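Local coordinates for protein hemin degrading factor (Pseudomonas aeruginosa, PDB 4MF9) that binds heme and, in Pseudomonas aeruginosa, is implicated in intracellular heme trafficking and heme degradation, at residues A18-A23 / L43-G48. Residues are numbered along the deposited sequence; the frame is centred on the assembly and turned at random.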
loop_
_atom_site.group_PDB
_atom_site.type_symbol
_atom_site.label_atom_id
_atom_site.label_comp_id
_atom_site.label_asym_id
_atom_site.label_seq_id
_atom_site.Cartn_x
_atom_site.Cartn_y
_atom_site.Cartn_z
ATOM N N ALA A 18 -17.766 22.588 -9.084
ATOM C CA ALA A 18 -17.774 22.871 -10.488
ATOM C C ALA A 18 -16.515 23.594 -10.841
ATOM O O ALA A 18 -15.888 23.305 -11.782
ATOM C CB ALA A 18 -18.964 23.712 -10.876
ATOM N N GLU A 19 -16.143 24.542 -10.016
ATOM C CA GLU A 19 -14.958 25.359 -10.183
ATOM C C GLU A 19 -13.684 24.505 -10.121
ATOM O O GLU A 19 -12.727 24.759 -10.836
ATOM C CB GLU A 19 -14.853 26.414 -9.106
ATOM C CG GLU A 19 -15.744 27.620 -9.249
ATOM C CD GLU A 19 -16.077 28.232 -7.891
ATOM O OE1 GLU A 19 -15.195 28.492 -7.091
ATOM O OE2 GLU A 19 -17.237 28.431 -7.613
ATOM N N LEU A 20 -13.687 23.550 -9.218
ATOM C CA LEU A 20 -12.525 22.688 -9.030
ATOM C C LEU A 20 -12.351 21.790 -10.242
ATOM O O LEU A 20 -11.247 21.670 -10.777
ATOM C CB LEU A 20 -12.656 21.848 -7.752
ATOM C CG LEU A 20 -11.461 20.913 -7.509
ATOM C CD1 LEU A 20 -10.140 21.678 -7.603
ATOM C CD2 LEU A 20 -11.600 20.209 -6.168
ATOM N N TYR A 21 -13.445 21.170 -10.684
ATOM C CA TYR A 21 -13.392 20.299 -11.859
ATOM C C TYR A 21 -12.801 21.031 -13.064
ATOM O O TYR A 21 -11.915 20.506 -13.745
ATOM C CB TYR A 21 -14.768 19.707 -12.211
ATOM C CG TYR A 21 -14.693 18.796 -13.423
ATOM C CD1 TYR A 21 -14.217 17.494 -13.310
ATOM C CD2 TYR A 21 -15.072 19.246 -14.686
ATOM C CE1 TYR A 21 -14.132 16.660 -14.407
ATOM C CE2 TYR A 21 -14.986 18.415 -15.796
ATOM C CZ TYR A 21 -14.513 17.125 -15.653
ATOM O OH TYR A 21 -14.421 16.298 -16.763
ATOM N N ARG A 22 -13.274 22.242 -13.284
ATOM C CA ARG A 22 -12.821 23.091 -14.376
ATOM C C ARG A 22 -11.366 23.474 -14.271
ATOM O O ARG A 22 -10.656 23.461 -15.233
ATOM C CB ARG A 22 -13.707 24.325 -14.547
ATOM C CG ARG A 22 -13.249 25.340 -15.604
ATOM C CD ARG A 22 -12.799 24.732 -16.930
ATOM N NE ARG A 22 -12.265 25.705 -17.901
ATOM C CZ ARG A 22 -12.988 26.539 -18.647
ATOM N NH1 ARG A 22 -14.297 26.566 -18.562
ATOM N NH2 ARG A 22 -12.396 27.366 -19.485
ATOM N N ALA A 23 -10.949 23.804 -13.078
ATOM C CA ALA A 23 -9.564 24.165 -12.783
ATOM C C ALA A 23 -8.638 22.985 -13.057
ATOM O O ALA A 23 -7.525 23.153 -13.567
ATOM C CB ALA A 23 -9.441 24.601 -11.327
ATOM N N LEU A 43 -3.578 22.035 -7.173
ATOM C CA LEU A 43 -4.831 22.762 -6.965
ATOM C C LEU A 43 -5.124 23.016 -5.493
ATOM O O LEU A 43 -6.136 23.536 -5.120
ATOM C CB LEU A 43 -5.981 22.045 -7.658
ATOM C CG LEU A 43 -5.771 21.705 -9.116
ATOM C CD1 LEU A 43 -6.775 20.666 -9.592
ATOM C CD2 LEU A 43 -5.868 22.979 -9.922
ATOM N N GLN A 44 -4.192 22.581 -4.690
ATOM C CA GLN A 44 -4.276 22.735 -3.289
ATOM C C GLN A 44 -5.481 22.081 -2.634
ATOM O O GLN A 44 -5.992 22.568 -1.701
ATOM C CB GLN A 44 -4.164 24.214 -2.992
ATOM C CG GLN A 44 -4.227 24.602 -1.542
ATOM C CD GLN A 44 -2.884 24.555 -0.831
ATOM O OE1 GLN A 44 -2.834 24.636 0.394
ATOM N NE2 GLN A 44 -1.820 24.377 -1.589
ATOM N N VAL A 45 -5.875 20.936 -3.107
ATOM C CA VAL A 45 -6.922 20.124 -2.482
ATOM C C VAL A 45 -6.492 18.667 -2.334
ATOM O O VAL A 45 -5.457 18.259 -2.861
ATOM C CB VAL A 45 -8.251 20.163 -3.282
ATOM C CG1 VAL A 45 -8.812 21.577 -3.354
ATOM C CG2 VAL A 45 -8.062 19.579 -4.678
ATOM N N SER A 46 -7.288 17.879 -1.621
ATOM C CA SER A 46 -7.033 16.447 -1.543
ATOM C C SER A 46 -7.512 15.761 -2.822
ATOM O O SER A 46 -8.378 16.287 -3.530
ATOM C CB SER A 46 -7.737 15.843 -0.337
ATOM O OG SER A 46 -9.139 15.840 -0.517
ATOM N N GLU A 47 -6.936 14.597 -3.124
ATOM C CA GLU A 47 -7.380 13.799 -4.263
ATOM C C GLU A 47 -8.848 13.418 -4.115
ATOM O O GLU A 47 -9.580 13.364 -5.102
ATOM C CB GLU A 47 -6.517 12.537 -4.416
ATOM C CG GLU A 47 -6.778 11.761 -5.716
ATOM C CD GLU A 47 -5.825 10.593 -5.914
ATOM O OE1 GLU A 47 -4.945 10.376 -5.045
ATOM O OE2 GLU A 47 -5.950 9.896 -6.949
ATOM N N GLY A 48 -9.278 13.163 -2.878
ATOM C CA GLY A 48 -10.663 12.820 -2.604
ATOM C C GLY A 48 -11.647 13.899 -3.035
ATOM O O GLY A 48 -12.686 13.600 -3.626
#
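Leu20 pushes its forked end into the angle between Leu43 and Val45, its CD1 lying between the two and its CD2 facing both methyls of Val45. CD1 lies 4.0 Å from CD1 of Leu43, the two leucines crossing at a slant, while CD2 meets Val45 CG2 tip to tip at 3.9 Å. With CG anti to the backbone N (chi1 180°), the side chain of Leu20 is carried out from the helix although its CB does not aim directly at the loop, and chi2 (51°) then sets the two methyls against Leu43 and Val45. One turn further along the helix, Ala23 adds a smaller surface: CD2 of Leu43 lies 4.2 Å from its CB and 4.0 Å from its carbonyl O, the latter a plain van der Waals approach. The side chain of Leu43 also rests on Trp24 and Leu27 of the same helix. No hydrogen bond crosses the interface, so its cohesion is apolar. Gln44, with positive phi (60°), closes helix 36-42 in a Schellman motif, and Ser46 is the N-cap of helix 47-52. Leu43 and Val45 flank Gln44, and both point their CB toward helix 17-30. Lying far from the heme pocket, the contact illustrates helix-to-loop packing through one helix face (Leu20, Ala23, Trp24, Leu27), here joining helix 17-30 to the turn between two short helices in the N-terminal half of a HemS-family protein.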